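Local coordinates for protein chitinase (Paenibacillus sp. FPU-7, PDB 5GZT) that probably hydrolyses the beta-1,4 linkages between N-acetylglucosamine units of chitin and chitodextrins at random internal positions, at residues K471-L476 with A524-V529; I479-Y484 with K515-N520. One frame throughout, in Å; residues are numbered along the deposited sequence.

Contact 1: residues K471-L476 with A524-V529. With FMT (formic acid), chain G.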
loop_
_atom_site.group_PDB
_atom_site.type_symbol
_atom_site.label_atom_id
_atom_site.label_comp_id
_atom_site.label_asym_id
_atom_site.label_seq_id
_atom_site.Cartn_x
_atom_site.Cartn_y
_atom_site.Cartn_z
ATOM N N LYS B 471 -2.221 -24.244 0.154
ATOM C CA LYS B 471 -3.390 -24.318 -0.737
ATOM C C LYS B 471 -3.992 -23.008 -1.184
ATOM O O LYS B 471 -4.293 -22.871 -2.358
ATOM C CB LYS B 471 -4.454 -25.238 -0.177
ATOM C CG LYS B 471 -3.946 -26.672 -0.075
ATOM C CD LYS B 471 -5.059 -27.663 0.225
ATOM C CE LYS B 471 -4.588 -28.716 1.221
ATOM N NZ LYS B 471 -5.546 -29.847 1.187
ATOM N N ILE B 472 -4.150 -22.020 -0.295
ATOM C CA ILE B 472 -4.828 -20.764 -0.722
ATOM C C ILE B 472 -3.920 -19.823 -1.440
ATOM O O ILE B 472 -4.361 -18.986 -2.218
ATOM C CB ILE B 472 -5.483 -20.021 0.466
ATOM C CG1 ILE B 472 -4.460 -19.476 1.478
ATOM C CG2 ILE B 472 -6.481 -20.918 1.161
ATOM C CD1 ILE B 472 -5.041 -19.170 2.856
ATOM N N THR B 473 -2.625 -19.936 -1.213
ATOM C CA THR B 473 -1.703 -18.914 -1.733
ATOM C C THR B 473 -1.728 -18.769 -3.220
ATOM O O THR B 473 -1.623 -17.637 -3.733
ATOM C CB THR B 473 -0.250 -19.139 -1.190
ATOM O OG1 THR B 473 -0.233 -18.894 0.222
ATOM C CG2 THR B 473 0.694 -18.199 -1.760
ATOM N N PRO B 474 -1.875 -19.900 -3.978
ATOM C CA PRO B 474 -1.996 -19.694 -5.427
ATOM C C PRO B 474 -3.190 -18.883 -5.882
ATOM O O PRO B 474 -3.133 -18.220 -6.912
ATOM C CB PRO B 474 -2.064 -21.124 -5.977
ATOM C CG PRO B 474 -1.262 -21.908 -5.028
ATOM C CD PRO B 474 -1.575 -21.298 -3.659
ATOM N N TYR B 475 -4.257 -18.841 -5.109
ATOM C CA TYR B 475 -5.357 -17.956 -5.486
ATOM C C TYR B 475 -5.195 -16.454 -5.170
ATOM O O TYR B 475 -5.971 -15.637 -5.697
ATOM C CB TYR B 475 -6.609 -18.472 -4.831
ATOM C CG TYR B 475 -6.838 -19.926 -5.063
ATOM C CD1 TYR B 475 -6.827 -20.470 -6.358
ATOM C CD2 TYR B 475 -7.077 -20.795 -3.975
ATOM C CE1 TYR B 475 -7.037 -21.848 -6.543
ATOM C CE2 TYR B 475 -7.283 -22.159 -4.149
ATOM C CZ TYR B 475 -7.269 -22.685 -5.425
ATOM O OH TYR B 475 -7.504 -24.048 -5.534
ATOM N N LEU B 476 -4.179 -16.084 -4.354
ATOM C CA LEU B 476 -4.068 -14.721 -3.759
ATOM C C LEU B 476 -2.967 -13.881 -4.375
ATOM O O LEU B 476 -1.895 -14.355 -4.520
ATOM C CB LEU B 476 -3.834 -14.875 -2.243
ATOM C CG LEU B 476 -4.893 -15.708 -1.530
ATOM C CD1 LEU B 476 -4.547 -15.990 -0.090
ATOM C CD2 LEU B 476 -6.270 -15.081 -1.613
ATOM N N ALA B 524 7.796 -14.761 0.091
ATOM C CA ALA B 524 8.063 -13.382 0.588
ATOM C C ALA B 524 7.290 -12.350 -0.212
ATOM O O ALA B 524 6.562 -11.528 0.380
ATOM C CB ALA B 524 9.584 -13.071 0.598
ATOM N N GLU B 525 7.428 -12.475 -1.539
ATOM C CA GLU B 525 6.709 -11.816 -2.625
ATOM C C GLU B 525 5.214 -11.498 -2.355
ATOM O O GLU B 525 4.620 -10.599 -2.949
ATOM C CB GLU B 525 6.767 -12.757 -3.870
ATOM C CG GLU B 525 6.741 -12.031 -5.198
ATOM C CD GLU B 525 7.384 -12.837 -6.306
ATOM O OE1 GLU B 525 8.121 -12.265 -7.175
ATOM O OE2 GLU B 525 7.137 -14.056 -6.271
ATOM N N LYS B 526 4.597 -12.345 -1.567
ATOM C CA LYS B 526 3.159 -12.288 -1.358
ATOM C C LYS B 526 2.836 -11.910 0.116
ATOM O O LYS B 526 1.677 -12.136 0.602
ATOM C CB LYS B 526 2.535 -13.665 -1.703
ATOM C CG LYS B 526 2.457 -13.971 -3.196
ATOM C CD LYS B 526 1.655 -15.222 -3.522
ATOM C CE LYS B 526 1.217 -15.168 -5.014
ATOM N NZ LYS B 526 0.311 -16.306 -5.293
ATOM N N LEU B 527 3.844 -11.411 0.854
ATOM C CA LEU B 527 3.610 -11.064 2.267
ATOM C C LEU B 527 3.662 -9.574 2.464
ATOM O O LEU B 527 4.737 -8.952 2.247
ATOM C CB LEU B 527 4.631 -11.702 3.172
ATOM C CG LEU B 527 4.446 -13.217 3.322
ATOM C CD1 LEU B 527 5.641 -13.671 4.133
ATOM C CD2 LEU B 527 3.157 -13.607 4.017
ATOM N N MET B 528 2.543 -9.001 2.902
ATOM C CA MET B 528 2.521 -7.583 3.281
ATOM C C MET B 528 2.643 -7.553 4.807
ATOM O O MET B 528 1.976 -8.295 5.578
ATOM C CB MET B 528 1.243 -6.900 2.884
ATOM C CG MET B 528 0.992 -6.771 1.414
ATOM S SD MET B 528 1.819 -5.466 0.585
ATOM C CE MET B 528 0.955 -4.016 1.197
ATOM N N VAL B 529 3.500 -6.659 5.238
ATOM C CA VAL B 529 3.707 -6.460 6.657
ATOM C C VAL B 529 2.709 -5.425 7.169
ATOM O O VAL B 529 2.580 -4.350 6.555
ATOM C CB VAL B 529 5.152 -6.002 6.869
ATOM C CG1 VAL B 529 5.365 -5.375 8.252
ATOM C CG2 VAL B 529 6.062 -7.205 6.623
HETATM C C FMT G . -1.549 -15.440 -8.185
HETATM O O1 FMT G . -2.625 -16.064 -8.130
HETATM O O2 FMT G . -0.336 -16.004 -8.000
#
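Lys526 reaches across to the turn at Thr473-Leu476 and gives its ammonium group to the backbone there. NZ donates to Thr473 O at 2.8 Å. It donates also to Leu476 O, at 3.0 Å. A third bond, 2.8 Å long, runs from Lys526 NZ to O2 of a formic acid molecule that probably came from the crystallisation liquor. The two carbonyls are used differently. Leu476 O takes the ammonium nearly end-on, with a C=O...N angle of 161°, whereas at Thr473 O the donor stands well above the carbonyl plane. Thr473 O also accepts the backbone N-H of Leu476, which comes from the opposite face of the plane, so one acceptor serves both the turn itself and the incoming lysine. With three acceptors about it, NZ is probably held as the charged ammonium.

The reach depends on the chain of Lys526 being extended beyond CG. Its methylene CD lies 3.6 Å from Thr473 CG2 as the two side chains cross obliquely. The methyl is on that side because CG2 is anti to the backbone N of Thr473; the hydroxyl, OG1, bonds instead to Leu469 O, within the preceding helical turn.

The lysine thus ties the turn that follows helix 469-472 to the residues leading into strand 527-532. Around it, Ile472 and Leu476 pack on helix 425-447, Lys526 lies against Phe274 of strand 264-284, and Thr473 touches Ile479 of strand 478-481, the neighbour of strand 527-532.

Contact 2: residues I479-Y484 with K515-N520; sequences INLMTY and KLYLNN
Tyr517 on helix 510-519 lays its ring against Leu481 of strand 478-481, a helix-on-strand contact in the TIM barrel of a family 18 glycosyl hydrolase.

The main interaction is CH-pi. Leu481 puts its CD2 methyl over the middle of the tyrosine ring, 3.4 Å from the centroid and only 4° off the ring normal, so all six ring carbons lie at nearly equal distances from it. The two side chains run past each other in opposite directions. The bond from CA to CB of Leu481 points toward the helix, and chi1 (-60°, CG anti to the carbonyl carbon) then sets where the branch carrying CD2 goes.

Apolar packing adds a lighter touch: Ile479 CG2 comes obliquely to Tyr517 CE2 at 4.4 Å. Ala457, Tyr463, Thr464 and Leu527 also touch the tyrosine, which is buried together with both strand residues.

Among the polar groups, the hydroxyl of Tyr517 is hydrogen-bonded to Gly458 O, just beyond strand 452-457, which fixes the far end of the ring. As the helix runs out, Asn520 turns back on it: ND2 donates to Leu516 O at 2.9 Å, approaching from above that carbonyl's plane.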
loop_
_atom_site.group_PDB
_atom_site.type_symbol
_atom_site.label_atom_id
_atom_site.label_comp_id
_atom_site.label_asym_id
_atom_site.label_seq_id
_atom_site.Cartn_x
_atom_site.Cartn_y
_atom_site.Cartn_z
ATOM N N ILE B 479 -1.002 -11.857 0.856
ATOM C CA ILE B 479 -1.562 -11.919 2.179
ATOM C C ILE B 479 -1.147 -10.633 2.946
ATOM O O ILE B 479 0.044 -10.309 3.081
ATOM C CB ILE B 479 -1.108 -13.174 2.912
ATOM C CG1 ILE B 479 -1.578 -14.440 2.139
ATOM C CG2 ILE B 479 -1.689 -13.199 4.309
ATOM C CD1 ILE B 479 -1.017 -15.707 2.691
ATOM N N ASN B 480 -2.161 -9.913 3.419
ATOM C CA ASN B 480 -1.996 -8.797 4.381
ATOM C C ASN B 480 -1.864 -9.262 5.825
ATOM O O ASN B 480 -2.861 -9.655 6.440
ATOM C CB ASN B 480 -3.175 -7.871 4.278
ATOM C CG ASN B 480 -3.347 -7.331 2.905
ATOM O OD1 ASN B 480 -4.327 -7.646 2.240
ATOM N ND2 ASN B 480 -2.438 -6.485 2.474
ATOM N N LEU B 481 -0.648 -9.255 6.371
ATOM C CA LEU B 481 -0.437 -9.788 7.703
ATOM C C LEU B 481 -0.778 -8.790 8.794
ATOM O O LEU B 481 -0.218 -7.700 8.840
ATOM C CB LEU B 481 0.990 -10.247 7.902
ATOM C CG LEU B 481 1.586 -11.339 7.035
ATOM C CD1 LEU B 481 3.116 -11.389 7.264
ATOM C CD2 LEU B 481 0.911 -12.654 7.433
ATOM N N MET B 482 -1.656 -9.196 9.680
ATOM C CA MET B 482 -2.136 -8.391 10.778
ATOM C C MET B 482 -1.150 -8.431 11.926
ATOM O O MET B 482 -1.428 -8.934 12.995
ATOM C CB MET B 482 -3.548 -8.817 11.180
ATOM C CG MET B 482 -4.545 -8.359 10.116
ATOM S SD MET B 482 -6.305 -8.529 10.562
ATOM C CE MET B 482 -6.362 -10.275 10.693
ATOM N N THR B 483 0.021 -7.855 11.648
ATOM C CA THR B 483 1.103 -7.808 12.588
ATOM C C THR B 483 0.918 -6.596 13.569
ATOM O O THR B 483 1.838 -5.770 13.721
ATOM C CB THR B 483 2.459 -7.764 11.870
ATOM O OG1 THR B 483 2.436 -6.779 10.837
ATOM C CG2 THR B 483 2.818 -9.208 11.314
ATOM N N TYR B 484 -0.213 -6.597 14.281
ATOM C CA TYR B 484 -0.566 -5.607 15.284
ATOM C C TYR B 484 -1.560 -6.275 16.194
ATOM O O TYR B 484 -1.933 -7.437 15.935
ATOM C CB TYR B 484 -1.094 -4.341 14.631
ATOM C CG TYR B 484 -2.100 -4.492 13.520
ATOM C CD1 TYR B 484 -3.384 -4.949 13.773
ATOM C CD2 TYR B 484 -1.776 -4.134 12.210
ATOM C CE1 TYR B 484 -4.317 -5.030 12.771
ATOM C CE2 TYR B 484 -2.698 -4.237 11.189
ATOM C CZ TYR B 484 -3.967 -4.677 11.461
ATOM O OH TYR B 484 -4.905 -4.763 10.437
ATOM N N LYS B 515 8.374 -14.957 9.807
ATOM C CA LYS B 515 9.155 -16.188 9.847
ATOM C C LYS B 515 8.149 -17.379 9.880
ATOM O O LYS B 515 8.393 -18.370 9.232
ATOM C CB LYS B 515 10.074 -16.225 11.030
ATOM C CG LYS B 515 11.317 -15.394 10.829
ATOM C CD LYS B 515 12.103 -15.299 12.156
ATOM C CE LYS B 515 13.391 -14.583 11.875
ATOM N NZ LYS B 515 14.226 -14.077 12.984
ATOM N N LEU B 516 7.047 -17.246 10.613
ATOM C CA LEU B 516 6.020 -18.267 10.666
ATOM C C LEU B 516 5.410 -18.508 9.301
ATOM O O LEU B 516 5.282 -19.662 8.858
ATOM C CB LEU B 516 4.939 -17.962 11.709
ATOM C CG LEU B 516 3.638 -18.772 11.708
ATOM C CD1 LEU B 516 3.859 -20.206 12.293
ATOM C CD2 LEU B 516 2.592 -18.033 12.520
ATOM N N TYR B 517 5.079 -17.451 8.609
ATOM C CA TYR B 517 4.479 -17.551 7.313
ATOM C C TYR B 517 5.466 -18.143 6.279
ATOM O O TYR B 517 5.097 -19.105 5.547
ATOM C CB TYR B 517 3.850 -16.230 6.835
ATOM C CG TYR B 517 2.464 -16.032 7.367
ATOM C CD1 TYR B 517 2.240 -15.778 8.717
ATOM C CD2 TYR B 517 1.354 -16.206 6.543
ATOM C CE1 TYR B 517 0.970 -15.734 9.243
ATOM C CE2 TYR B 517 0.103 -16.148 7.057
ATOM C CZ TYR B 517 -0.092 -15.901 8.392
ATOM O OH TYR B 517 -1.412 -15.779 8.852
ATOM N N LEU B 518 6.699 -17.623 6.239
ATOM C CA LEU B 518 7.704 -18.155 5.315
ATOM C C LEU B 518 7.961 -19.669 5.595
ATOM O O LEU B 518 8.088 -20.444 4.689
ATOM C CB LEU B 518 9.005 -17.414 5.398
ATOM C CG LEU B 518 9.101 -15.946 4.991
ATOM C CD1 LEU B 518 10.478 -15.434 5.363
ATOM C CD2 LEU B 518 8.883 -15.756 3.515
ATOM N N ASN B 519 7.968 -20.040 6.851
ATOM C CA ASN B 519 8.139 -21.401 7.269
ATOM C C ASN B 519 7.005 -22.343 6.874
ATOM O O ASN B 519 7.206 -23.560 6.904
ATOM C CB ASN B 519 8.324 -21.454 8.796
ATOM C CG ASN B 519 9.784 -21.110 9.234
ATOM O OD1 ASN B 519 10.709 -21.090 8.408
ATOM N ND2 ASN B 519 9.984 -20.833 10.538
ATOM N N ASN B 520 5.836 -21.806 6.552
ATOM C CA ASN B 520 4.737 -22.595 6.019
ATOM C C ASN B 520 4.647 -22.562 4.483
ATOM O O ASN B 520 3.671 -22.982 3.906
ATOM C CB ASN B 520 3.442 -22.122 6.658
ATOM C CG ASN B 520 3.239 -22.691 8.026
ATOM O OD1 ASN B 520 2.834 -23.838 8.157
ATOM N ND2 ASN B 520 3.507 -21.897 9.074
#

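How the contacts relate
Both contacts lie in the first of the chain's two family 18 regions, with centres 9 Å apart. The order along the chain is helix 469-472, strand 478-481, helix 510-519, strand 527-532, so contact 1 pairs the outer two elements and contact 2 the inner two. Strands 478-481 and 527-532 are parallel neighbours in the barrel wall, and backbone bonds join the contacts directly: Ile479 N lies 2.7 Å from Lys526 O, and Ile479 O 2.8 Å from Met528 N. Leu518 also packs against Ala524. Contact 1 thus fastens the turn entering one strand to the start of the next, while contact 2 seats the intervening helix on the wall.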